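Local coordinates for protein heme oxygenase (Leptospira interrogans, PDB 5KZL) that probably catalyses the oxygen-dependent cleavage of heme to biliverdin, as heme oxygenases do, and holds heme in a pocket of an all-helical fold, at residues S33-I38 with Q141-V146; G37-G42 with R149-P154; A11-E16 with E190-L195. The protein carries 1 engineered substitution. All coordinates share one frame; numbering follows the deposited sequence.

Contact 1. Residues S33-I38 with Q141-V146; sequences SFMKGI and QILKKV. Engineered in segment 33-38: S33 (natural residue Cys). With HEM (protoporphyrin IX containing Fe), chain B.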
loop_
_atom_site.group_PDB
_atom_site.type_symbol
_atom_site.label_atom_id
_atom_site.label_comp_id
_atom_site.label_asym_id
_atom_site.label_seq_id
_atom_site.Cartn_x
_atom_site.Cartn_y
_atom_site.Cartn_z
ATOM N N SER A 33 0.956 8.651 -16.775
ATOM C CA SER A 33 1.226 10.083 -16.739
ATOM C C SER A 33 2.084 10.437 -15.539
ATOM O O SER A 33 3.062 11.160 -15.703
ATOM C CB SER A 33 -0.066 10.893 -16.772
ATOM O OG SER A 33 -0.767 10.637 -17.980
ATOM N N PHE A 34 1.757 9.874 -14.349
ATOM C CA PHE A 34 2.511 10.044 -13.106
ATOM C C PHE A 34 3.977 9.661 -13.379
ATOM O O PHE A 34 4.868 10.424 -13.023
ATOM C CB PHE A 34 1.887 9.159 -12.001
ATOM C CG PHE A 34 2.281 9.347 -10.548
ATOM C CD1 PHE A 34 3.265 10.264 -10.180
ATOM C CD2 PHE A 34 1.670 8.604 -9.548
ATOM C CE1 PHE A 34 3.646 10.410 -8.839
ATOM C CE2 PHE A 34 2.050 8.753 -8.210
ATOM C CZ PHE A 34 3.031 9.657 -7.863
ATOM N N MET A 35 4.222 8.549 -14.107
ATOM C CA MET A 35 5.581 8.111 -14.447
ATOM C C MET A 35 6.295 9.057 -15.421
ATOM O O MET A 35 7.520 9.163 -15.370
ATOM C CB MET A 35 5.595 6.664 -14.934
ATOM C CG MET A 35 5.289 5.663 -13.832
ATOM S SD MET A 35 6.315 5.900 -12.351
ATOM C CE MET A 35 5.234 6.888 -11.349
ATOM N N LYS A 36 5.531 9.784 -16.253
ATOM C CA LYS A 36 6.063 10.775 -17.193
ATOM C C LYS A 36 6.310 12.122 -16.487
ATOM O O LYS A 36 6.920 13.022 -17.070
ATOM C CB LYS A 36 5.120 10.943 -18.402
ATOM C CG LYS A 36 5.220 9.824 -19.443
ATOM C CD LYS A 36 6.399 10.041 -20.397
ATOM C CE LYS A 36 6.434 9.052 -21.535
ATOM N NZ LYS A 36 7.216 9.582 -22.686
ATOM N N GLY A 37 5.860 12.231 -15.237
ATOM C CA GLY A 37 6.010 13.437 -14.425
ATOM C C GLY A 37 4.838 14.390 -14.543
ATOM O O GLY A 37 4.983 15.587 -14.273
ATOM N N ILE A 38 3.677 13.864 -14.960
ATOM C CA ILE A 38 2.430 14.609 -15.125
ATOM C C ILE A 38 1.369 14.117 -14.129
ATOM O O ILE A 38 0.986 12.937 -14.148
ATOM C CB ILE A 38 1.893 14.564 -16.589
ATOM C CG1 ILE A 38 2.920 15.145 -17.589
ATOM C CG2 ILE A 38 0.521 15.250 -16.718
ATOM C CD1 ILE A 38 2.685 14.764 -18.984
ATOM N N GLN A 141 11.030 7.166 -1.940
ATOM C CA GLN A 141 11.980 8.233 -2.280
ATOM C C GLN A 141 11.845 8.694 -3.738
ATOM O O GLN A 141 11.858 9.896 -4.004
ATOM C CB GLN A 141 13.438 7.868 -1.923
ATOM C CG GLN A 141 13.702 7.808 -0.415
ATOM C CD GLN A 141 13.296 9.065 0.329
ATOM O OE1 GLN A 141 12.264 9.106 1.018
ATOM N NE2 GLN A 141 14.095 10.121 0.199
ATOM N N ILE A 142 11.647 7.741 -4.665
ATOM C CA ILE A 142 11.470 8.029 -6.089
ATOM C C ILE A 142 10.142 8.750 -6.334
ATOM O O ILE A 142 10.134 9.784 -6.996
ATOM C CB ILE A 142 11.579 6.757 -6.951
ATOM C CG1 ILE A 142 13.005 6.176 -6.901
ATOM C CG2 ILE A 142 11.109 7.013 -8.397
ATOM C CD1 ILE A 142 13.104 4.738 -7.361
ATOM N N LEU A 143 9.034 8.192 -5.803
ATOM C CA LEU A 143 7.684 8.714 -5.998
ATOM C C LEU A 143 7.478 10.101 -5.388
ATOM O O LEU A 143 6.829 10.933 -6.030
ATOM C CB LEU A 143 6.627 7.703 -5.508
ATOM C CG LEU A 143 6.471 6.418 -6.368
ATOM C CD1 LEU A 143 5.562 5.400 -5.664
ATOM C CD2 LEU A 143 5.944 6.734 -7.779
ATOM N N LYS A 144 8.074 10.384 -4.202
ATOM C CA LYS A 144 7.924 11.715 -3.613
ATOM C C LYS A 144 8.546 12.805 -4.508
ATOM O O LYS A 144 7.937 13.857 -4.670
ATOM C CB LYS A 144 8.410 11.791 -2.162
ATOM C CG LYS A 144 9.901 11.812 -1.928
ATOM C CD LYS A 144 10.142 11.734 -0.429
ATOM C CE LYS A 144 11.525 12.187 -0.036
ATOM N NZ LYS A 144 11.793 11.918 1.408
ATOM N N LYS A 145 9.703 12.527 -5.133
ATOM C CA LYS A 145 10.363 13.478 -6.043
ATOM C C LYS A 145 9.550 13.670 -7.317
ATOM O O LYS A 145 9.408 14.807 -7.767
ATOM C CB LYS A 145 11.806 13.039 -6.371
ATOM C CG LYS A 145 12.747 13.084 -5.170
ATOM C CD LYS A 145 14.196 13.237 -5.640
ATOM C CE LYS A 145 15.173 13.275 -4.493
ATOM N NZ LYS A 145 16.444 13.939 -4.884
ATOM N N VAL A 146 9.008 12.575 -7.899
ATOM C CA VAL A 146 8.174 12.623 -9.108
ATOM C C VAL A 146 6.919 13.480 -8.798
ATOM O O VAL A 146 6.638 14.432 -9.531
ATOM C CB VAL A 146 7.815 11.199 -9.638
ATOM C CG1 VAL A 146 6.741 11.250 -10.717
ATOM C CG2 VAL A 146 9.051 10.467 -10.152
HETATM C CHA HEM B . 9.152 -2.559 -5.787
HETATM C CHB HEM B . 4.437 -2.715 -5.305
HETATM C CHC HEM B . 4.093 0.773 -8.555
HETATM C CHD HEM B . 8.707 1.463 -8.295
HETATM C C1A HEM B . 7.904 -2.885 -5.379
HETATM C C2A HEM B . 7.618 -3.980 -4.499
HETATM C C3A HEM B . 6.294 -4.032 -4.392
HETATM C C4A HEM B . 5.760 -2.993 -5.154
HETATM C CMA HEM B . 5.498 -4.971 -3.572
HETATM C CAA HEM B . 8.604 -4.897 -3.818
HETATM C CBA HEM B . 9.141 -6.007 -4.749
HETATM C CGA HEM B . 9.966 -6.954 -3.982
HETATM O O1A HEM B . 9.649 -8.100 -3.893
HETATM O O2A HEM B . 10.971 -6.528 -3.436
HETATM C C1B HEM B . 3.905 -1.780 -6.177
HETATM C C2B HEM B . 2.480 -1.626 -6.428
HETATM C C3B HEM B . 2.410 -0.643 -7.347
HETATM C C4B HEM B . 3.786 -0.220 -7.650
HETATM C CMB HEM B . 1.340 -2.345 -5.792
HETATM C CAB HEM B . 1.293 -0.064 -7.979
HETATM C CBB HEM B . 0.241 -0.696 -7.847
HETATM C C1C HEM B . 5.279 1.401 -8.688
HETATM C C2C HEM B . 5.502 2.676 -9.278
HETATM C C3C HEM B . 6.831 2.863 -9.184
HETATM C C4C HEM B . 7.403 1.725 -8.511
HETATM C CMC HEM B . 4.451 3.613 -9.871
HETATM C CAC HEM B . 7.520 4.031 -9.680
HETATM C CBC HEM B . 8.670 4.339 -9.236
HETATM C C1D HEM B . 9.219 0.346 -7.667
HETATM C C2D HEM B . 10.676 0.096 -7.525
HETATM C C3D HEM B . 10.787 -0.992 -6.806
HETATM C C4D HEM B . 9.414 -1.434 -6.523
HETATM C CMD HEM B . 11.781 0.957 -8.029
HETATM C CAD HEM B . 12.079 -1.663 -6.427
HETATM C CBD HEM B . 12.819 -0.978 -5.339
HETATM C CGD HEM B . 14.087 -1.672 -4.962
HETATM O O1D HEM B . 14.290 -2.784 -5.270
HETATM O O2D HEM B . 14.877 -1.056 -4.313
HETATM N NA HEM B . 6.732 -2.362 -5.755
HETATM N NB HEM B . 4.530 -0.963 -6.952
HETATM N NC HEM B . 6.421 0.899 -8.275
HETATM N ND HEM B . 8.539 -0.592 -7.045
HETATM FE FE HEM B . 6.603 -0.768 -7.020
HETATM O O HOH W 1 6.522 0.730 -5.306
#

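Contact 2. Residues G37-G42 with R149-P154; sequences GILEKG and RALNLP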
loop_
_atom_site.group_PDB
_atom_site.type_symbol
_atom_site.label_atom_id
_atom_site.label_comp_id
_atom_site.label_asym_id
_atom_site.label_seq_id
_atom_site.Cartn_x
_atom_site.Cartn_y
_atom_site.Cartn_z
ATOM N N GLY A 37 5.860 12.231 -15.237
ATOM C CA GLY A 37 6.010 13.437 -14.425
ATOM C C GLY A 37 4.838 14.390 -14.543
ATOM O O GLY A 37 4.983 15.587 -14.273
ATOM N N ILE A 38 3.677 13.864 -14.960
ATOM C CA ILE A 38 2.430 14.609 -15.125
ATOM C C ILE A 38 1.369 14.117 -14.129
ATOM O O ILE A 38 0.986 12.937 -14.148
ATOM C CB ILE A 38 1.893 14.564 -16.589
ATOM C CG1 ILE A 38 2.920 15.145 -17.589
ATOM C CG2 ILE A 38 0.521 15.250 -16.718
ATOM C CD1 ILE A 38 2.685 14.764 -18.984
ATOM N N LEU A 39 0.885 15.044 -13.289
ATOM C CA LEU A 39 -0.207 14.825 -12.343
ATOM C C LEU A 39 -1.108 16.035 -12.378
ATOM O O LEU A 39 -0.629 17.156 -12.573
ATOM C CB LEU A 39 0.293 14.651 -10.898
ATOM C CG LEU A 39 0.996 13.347 -10.509
ATOM C CD1 LEU A 39 1.633 13.488 -9.148
ATOM C CD2 LEU A 39 0.029 12.163 -10.500
ATOM N N GLU A 40 -2.403 15.815 -12.151
ATOM C CA GLU A 40 -3.399 16.872 -12.023
ATOM C C GLU A 40 -3.867 16.811 -10.551
ATOM O O GLU A 40 -4.227 15.733 -10.064
ATOM C CB GLU A 40 -4.568 16.649 -12.996
ATOM C CG GLU A 40 -5.523 17.831 -13.102
ATOM C CD GLU A 40 -6.610 17.922 -12.045
ATOM O OE1 GLU A 40 -7.370 16.938 -11.885
ATOM O OE2 GLU A 40 -6.729 18.993 -11.404
ATOM N N LYS A 41 -3.841 17.973 -9.864
ATOM C CA LYS A 41 -4.183 18.180 -8.452
ATOM C C LYS A 41 -5.426 17.390 -8.006
ATOM O O LYS A 41 -5.371 16.636 -7.034
ATOM C CB LYS A 41 -4.408 19.683 -8.210
ATOM C CG LYS A 41 -4.195 20.138 -6.785
ATOM C CD LYS A 41 -4.710 21.573 -6.609
ATOM C CE LYS A 41 -5.850 21.695 -5.612
ATOM N NZ LYS A 41 -5.541 21.068 -4.287
ATOM N N GLY A 42 -6.527 17.591 -8.721
ATOM C CA GLY A 42 -7.819 16.978 -8.440
ATOM C C GLY A 42 -7.772 15.475 -8.474
ATOM O O GLY A 42 -8.205 14.828 -7.527
ATOM N N ARG A 149 7.596 17.275 -8.247
ATOM C CA ARG A 149 7.972 17.866 -9.518
ATOM C C ARG A 149 6.702 18.025 -10.388
ATOM O O ARG A 149 6.463 19.102 -10.940
ATOM C CB ARG A 149 9.022 16.955 -10.167
ATOM C CG ARG A 149 9.346 17.296 -11.592
ATOM C CD ARG A 149 10.634 16.646 -12.057
ATOM N NE ARG A 149 10.573 15.186 -12.141
ATOM C CZ ARG A 149 11.310 14.366 -11.401
ATOM N NH1 ARG A 149 11.230 13.054 -11.576
ATOM N NH2 ARG A 149 12.155 14.853 -10.497
ATOM N N ALA A 150 5.856 16.987 -10.420
ATOM C CA ALA A 150 4.619 16.965 -11.195
ATOM C C ALA A 150 3.625 18.028 -10.763
ATOM O O ALA A 150 2.994 18.645 -11.624
ATOM C CB ALA A 150 3.967 15.603 -11.097
ATOM N N LEU A 151 3.475 18.233 -9.441
ATOM C CA LEU A 151 2.516 19.197 -8.882
ATOM C C LEU A 151 3.133 20.526 -8.447
ATOM O O LEU A 151 2.420 21.417 -7.961
ATOM C CB LEU A 151 1.744 18.530 -7.724
ATOM C CG LEU A 151 0.806 17.374 -8.112
ATOM C CD1 LEU A 151 0.376 16.599 -6.903
ATOM C CD2 LEU A 151 -0.390 17.864 -8.918
ATOM N N ASN A 152 4.457 20.689 -8.684
ATOM C CA ASN A 152 5.256 21.842 -8.276
ATOM C C ASN A 152 4.982 22.137 -6.797
ATOM O O ASN A 152 4.631 23.261 -6.412
ATOM C CB ASN A 152 5.004 23.070 -9.194
ATOM C CG ASN A 152 6.076 24.119 -9.057
ATOM O OD1 ASN A 152 7.072 23.946 -8.347
ATOM N ND2 ASN A 152 5.865 25.259 -9.685
ATOM N N LEU A 153 5.095 21.089 -5.958
ATOM C CA LEU A 153 4.781 21.196 -4.542
ATOM C C LEU A 153 5.770 22.024 -3.743
ATOM O O LEU A 153 6.968 21.953 -4.021
ATOM C CB LEU A 153 4.682 19.793 -3.904
ATOM C CG LEU A 153 3.564 18.862 -4.399
ATOM C CD1 LEU A 153 3.638 17.519 -3.693
ATOM C CD2 LEU A 153 2.178 19.486 -4.177
ATOM N N PRO A 154 5.307 22.726 -2.675
ATOM C CA PRO A 154 6.270 23.410 -1.784
ATOM C C PRO A 154 7.157 22.367 -1.096
ATOM O O PRO A 154 6.757 21.201 -0.948
ATOM C CB PRO A 154 5.388 24.103 -0.738
ATOM C CG PRO A 154 3.988 23.967 -1.211
ATOM C CD PRO A 154 3.918 22.847 -2.184
HETATM O O HOH W 2 1.960 17.658 -14.028
#

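Contact 3. Residues A11-E16 with E190-L195; sequences ATILRE and EKQSIL. With HEM (protoporphyrin IX containing Fe), chain B.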
loop_
_atom_site.group_PDB
_atom_site.type_symbol
_atom_site.label_atom_id
_atom_site.label_comp_id
_atom_site.label_asym_id
_atom_site.label_seq_id
_atom_site.Cartn_x
_atom_site.Cartn_y
_atom_site.Cartn_z
ATOM N N ALA A 11 9.737 -14.465 0.525
ATOM C CA ALA A 11 10.069 -13.158 -0.071
ATOM C C ALA A 11 10.386 -13.333 -1.563
ATOM O O ALA A 11 9.919 -12.546 -2.386
ATOM C CB ALA A 11 11.243 -12.520 0.655
ATOM N N THR A 12 11.090 -14.427 -1.913
ATOM C CA THR A 12 11.449 -14.755 -3.303
ATOM C C THR A 12 10.182 -15.168 -4.104
ATOM O O THR A 12 10.003 -14.728 -5.238
ATOM C CB THR A 12 12.554 -15.830 -3.287
ATOM O OG1 THR A 12 13.733 -15.246 -2.722
ATOM C CG2 THR A 12 12.878 -16.389 -4.669
ATOM N N ILE A 13 9.324 -16.012 -3.507
ATOM C CA ILE A 13 8.065 -16.489 -4.118
ATOM C C ILE A 13 7.189 -15.300 -4.529
ATOM O O ILE A 13 6.653 -15.264 -5.640
ATOM C CB ILE A 13 7.322 -17.483 -3.168
ATOM C CG1 ILE A 13 8.005 -18.864 -3.199
ATOM C CG2 ILE A 13 5.822 -17.613 -3.533
ATOM C CD1 ILE A 13 7.713 -19.736 -2.007
ATOM N N LEU A 14 7.048 -14.328 -3.619
ATOM C CA LEU A 14 6.252 -13.135 -3.869
ATOM C C LEU A 14 6.895 -12.243 -4.915
ATOM O O LEU A 14 6.194 -11.773 -5.793
ATOM C CB LEU A 14 5.998 -12.361 -2.560
ATOM C CG LEU A 14 5.183 -13.097 -1.499
ATOM C CD1 LEU A 14 4.983 -12.222 -0.244
ATOM C CD2 LEU A 14 3.839 -13.542 -2.057
ATOM N N ARG A 15 8.226 -12.033 -4.851
ATOM C CA ARG A 15 8.925 -11.190 -5.830
ATOM C C ARG A 15 8.809 -11.767 -7.256
ATOM O O ARG A 15 8.419 -11.053 -8.188
ATOM C CB ARG A 15 10.401 -11.006 -5.414
ATOM C CG ARG A 15 11.255 -10.261 -6.427
ATOM C CD ARG A 15 12.671 -10.043 -5.935
ATOM N NE ARG A 15 12.721 -9.006 -4.903
ATOM C CZ ARG A 15 13.825 -8.631 -4.266
ATOM N NH1 ARG A 15 13.776 -7.672 -3.349
ATOM N NH2 ARG A 15 14.984 -9.229 -4.521
ATOM N N GLU A 16 9.176 -13.048 -7.419
ATOM C CA GLU A 16 9.132 -13.736 -8.711
ATOM C C GLU A 16 7.696 -13.934 -9.189
ATOM O O GLU A 16 7.421 -13.748 -10.374
ATOM C CB GLU A 16 9.873 -15.078 -8.642
ATOM C CG GLU A 16 11.374 -14.934 -8.390
ATOM C CD GLU A 16 12.137 -16.233 -8.163
ATOM O OE1 GLU A 16 11.501 -17.274 -7.874
ATOM O OE2 GLU A 16 13.386 -16.196 -8.222
ATOM N N GLU A 190 0.909 -22.986 2.016
ATOM C CA GLU A 190 0.442 -21.727 2.603
ATOM C C GLU A 190 1.096 -20.517 1.938
ATOM O O GLU A 190 0.430 -19.494 1.757
ATOM C CB GLU A 190 0.708 -21.720 4.099
ATOM C CG GLU A 190 -0.150 -22.728 4.829
ATOM C CD GLU A 190 0.099 -22.872 6.317
ATOM O OE1 GLU A 190 -0.903 -22.887 7.063
ATOM O OE2 GLU A 190 1.269 -23.040 6.733
ATOM N N LYS A 191 2.377 -20.629 1.550
ATOM C CA LYS A 191 3.054 -19.540 0.826
ATOM C C LYS A 191 2.386 -19.321 -0.531
ATOM O O LYS A 191 2.255 -18.177 -0.968
ATOM C CB LYS A 191 4.548 -19.833 0.643
ATOM C CG LYS A 191 5.327 -19.819 1.936
ATOM C CD LYS A 191 6.727 -20.362 1.683
ATOM C CE LYS A 191 7.431 -20.665 2.975
ATOM N NZ LYS A 191 8.770 -21.268 2.698
ATOM N N GLN A 192 1.925 -20.419 -1.186
ATOM C CA GLN A 192 1.188 -20.335 -2.451
ATOM C C GLN A 192 -0.112 -19.550 -2.298
ATOM O O GLN A 192 -0.450 -18.764 -3.198
ATOM C CB GLN A 192 0.929 -21.714 -3.056
ATOM C CG GLN A 192 2.145 -22.315 -3.744
ATOM C CD GLN A 192 2.652 -21.446 -4.881
ATOM O OE1 GLN A 192 1.941 -21.094 -5.834
ATOM N NE2 GLN A 192 3.870 -21.025 -4.765
ATOM N N SER A 193 -0.832 -19.753 -1.168
ATOM C CA SER A 193 -2.072 -19.018 -0.864
ATOM C C SER A 193 -1.732 -17.535 -0.651
ATOM O O SER A 193 -2.488 -16.654 -1.097
ATOM C CB SER A 193 -2.753 -19.590 0.377
ATOM O OG SER A 193 -3.193 -20.925 0.174
ATOM N N ILE A 194 -0.572 -17.247 -0.010
ATOM C CA ILE A 194 -0.120 -15.851 0.202
ATOM C C ILE A 194 0.197 -15.216 -1.167
ATOM O O ILE A 194 -0.210 -14.079 -1.419
ATOM C CB ILE A 194 1.032 -15.711 1.249
ATOM C CG1 ILE A 194 0.553 -16.182 2.664
ATOM C CG2 ILE A 194 1.531 -14.237 1.335
ATOM C CD1 ILE A 194 1.660 -16.514 3.641
ATOM N N LEU A 195 0.850 -15.975 -2.073
ATOM C CA LEU A 195 1.102 -15.491 -3.443
ATOM C C LEU A 195 -0.233 -15.193 -4.205
ATOM O O LEU A 195 -0.364 -14.133 -4.820
ATOM C CB LEU A 195 2.002 -16.493 -4.214
ATOM C CG LEU A 195 2.274 -16.206 -5.691
ATOM C CD1 LEU A 195 2.931 -14.824 -5.905
ATOM C CD2 LEU A 195 3.116 -17.322 -6.315
HETATM C CHA HEM B . 9.152 -2.559 -5.787
HETATM C CHB HEM B . 4.437 -2.715 -5.305
HETATM C CHC HEM B . 4.093 0.773 -8.555
HETATM C CHD HEM B . 8.707 1.463 -8.295
HETATM C C1A HEM B . 7.904 -2.885 -5.379
HETATM C C2A HEM B . 7.618 -3.980 -4.499
HETATM C C3A HEM B . 6.294 -4.032 -4.392
HETATM C C4A HEM B . 5.760 -2.993 -5.154
HETATM C CMA HEM B . 5.498 -4.971 -3.572
HETATM C CAA HEM B . 8.604 -4.897 -3.818
HETATM C CBA HEM B . 9.141 -6.007 -4.749
HETATM C CGA HEM B . 9.966 -6.954 -3.982
HETATM O O1A HEM B . 9.649 -8.100 -3.893
HETATM O O2A HEM B . 10.971 -6.528 -3.436
HETATM C C1B HEM B . 3.905 -1.780 -6.177
HETATM C C2B HEM B . 2.480 -1.626 -6.428
HETATM C C3B HEM B . 2.410 -0.643 -7.347
HETATM C C4B HEM B . 3.786 -0.220 -7.650
HETATM C CMB HEM B . 1.340 -2.345 -5.792
HETATM C CAB HEM B . 1.293 -0.064 -7.979
HETATM C CBB HEM B . 0.241 -0.696 -7.847
HETATM C C1C HEM B . 5.279 1.401 -8.688
HETATM C C2C HEM B . 5.502 2.676 -9.278
HETATM C C3C HEM B . 6.831 2.863 -9.184
HETATM C C4C HEM B . 7.403 1.725 -8.511
HETATM C CMC HEM B . 4.451 3.613 -9.871
HETATM C CAC HEM B . 7.520 4.031 -9.680
HETATM C CBC HEM B . 8.670 4.339 -9.236
HETATM C C1D HEM B . 9.219 0.346 -7.667
HETATM C C2D HEM B . 10.676 0.096 -7.525
HETATM C C3D HEM B . 10.787 -0.992 -6.806
HETATM C C4D HEM B . 9.414 -1.434 -6.523
HETATM C CMD HEM B . 11.781 0.957 -8.029
HETATM C CAD HEM B . 12.079 -1.663 -6.427
HETATM C CBD HEM B . 12.819 -0.978 -5.339
HETATM C CGD HEM B . 14.087 -1.672 -4.962
HETATM O O1D HEM B . 14.290 -2.784 -5.270
HETATM O O2D HEM B . 14.877 -1.056 -4.313
HETATM N NA HEM B . 6.732 -2.362 -5.755
HETATM N NB HEM B . 4.530 -0.963 -6.952
HETATM N NC HEM B . 6.421 0.899 -8.275
HETATM N ND HEM B . 8.539 -0.592 -7.045
HETATM FE FE HEM B . 6.603 -0.768 -7.020
HETATM O O HOH W 1 6.522 0.730 -5.306
#

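Contact 1. Residues S33-I38 with Q141-V146
The first torsions of F34 and V146 both place the group beyond CB anti to the backbone N (chi1 -167° for F34, 169° for the CG1 branch of V146), and this brings the phenylalanine ring and the CG1 methyl together between the two helices. V146 CG1 lies obliquely to the ring, 3.7 Å from F34 CD1, and the same methyl presses on the backbone, 3.1 Å from F34 O, a tight fit that suits a short branched side chain. L143 reaches over a face of the ring, its CD2 4.1 Å from F34 CZ, with the two side chains crossing at about a right angle. M35 bends at chi2 and again at chi3, which carries its methyl back to this cluster: CE comes 3.6 Å from L143 CD2 and lies over the same face of the F34 ring, toward its rim. A flexible thioether can make such a turn and still lay its sulfur against a heme vinyl group, M35 SD being 3.5 Å from HEM CAC.

Helix 125-151, kinked at 141-142, is consistent with the bent distal helix of heme oxygenases. L143 CD2, 3.7 Å from HEM CAC, and I142 add apolar cover to the same vinyl group. Helix 29-36 closes in a Schellman motif at G37: I38 N bonds to S33 O (2.9 Å; S33 is an engineered replacement of a cysteine) and G37 N to F34 O. The positive phi of 92° there would jam any CB against the preceding carbonyl oxygen, and G37 CA passes beside V146 CG1.

Contact 2. Residues G37-G42 with R149-P154
L39 and L151 interlock at about a right angle, with the small methyl of A150 filling the place beside them. L39 holds CG anti to its carbonyl carbon (chi1 -73°), which lays the branch against the end of helix 125-151: CD1 rests 3.7 Å from A150 CB. L151 CD2 sits 3.8 Å from L39 CB and also against the backbone, 3.6 Å from K41 N. A leucine suits this place because its fork divides the work: CG and CD1 lie against the L39 side chain, while CD2 covers the backbone at L39 O and K41 N. Alanine suits its own position because the chain comes very near: G37 O approaches A150 CB at 3.3 Å and A150 CA at 3.4 Å, the latter a CA-H...O contact.

No direct hydrogen bond joins the segments. A water bridges them instead, accepting from L39 N at 2.9 Å and donating to A150 O at 2.8 Å, thereby satisfying a loop amide and a carbonyl near the helix end together.

E40 turns away from this packing and serves as N-cap of helix 41-64. With chi1 near 180° and a bend at chi2, its carboxylate folds back over the first turn, where OE2 accepts from G42 N at 3.0 Å, the donor coming from above the carboxylate plane, and OE1 accepts from T43 N. The negative charge at the N-terminus is probably also favourable to the helix dipole.

The connection between helices 29-36 and 41-64 is thus laid across the end of helix 125-151. F30 and F34 meet L39 from helix 29-36, Y44 of helix 41-64 touches both leucines, and helix 82-93 contributes F92, which packs on L151 and receives K41 NZ at its carbonyl oxygen.

Contact 3. Residues A11-E16 with E190-L195
I13 and L14 belong to helix 10-17, an element of the heme pocket through R15, and they pack it on helix 188-210; the short segments of the two helices run in the same general direction, 35° apart, with their axes 9.7 Å from each other. The packing is made by branched apolar ends. I13 sends its two branches to successive turns: CG2 lies 3.9 Å from L195 CD2, while toward K191 the two side chains cross at about a right angle, I13 CD1 lying 3.9 Å from K191 CD. L14 slips in beside the backbone, its CD2 only 3.6 Å from L195 CA, with the I194 CG2 methyl near the same carbon. L195 answers with CD1 against I13 O, at 3.8 Å. Lysine fits the edge of such an interface, since its methylenes join the packing while NZ goes on to M8 O and to a salt bridge with D188.

On another side of the same helix, R15 extends from its backbone with CG anti to N (chi1 174°) and turns at chi3, bringing the guanidinium edge-on to a heme propionate, whose carboxylate carbon lies in its plane. NH1 makes the shorter bond, to HEM O2A at 3.0 Å, and NE adds weak ones to HEM O1A and O2A. The paired N-H groups of arginine match a carboxylate well; R178 lies close by, and K174 and Y130 also bind the heme.

Helix 10-17 thus stands between the heme propionate and helix 188-210, with helix 125-151 touching both partners of the contact, Y130 against L14 and A127 against I194.

Overall arrangement
Contacts 1 and 2 are neighbours at the surface, their centres 9 Å apart: they share G37 and I38, both use helix 125-151, and F34 CG meets L39 CD2 at 3.6 Å. Contact 3 is partly buried and lies far off, about 28 Å from contact 1 and 35 Å from contact 2 between centres. Contacts 2 and 3 fall on opposite sides of the chain's centre. Heme links contacts 1 and 3, with hydrophobic residues at a vinyl group in the one and an arginine at a propionate in the other. Contact 2, away from the heme, is joined by leucine and alanine packing and a bridging water, with a helix cap inside one of its segments.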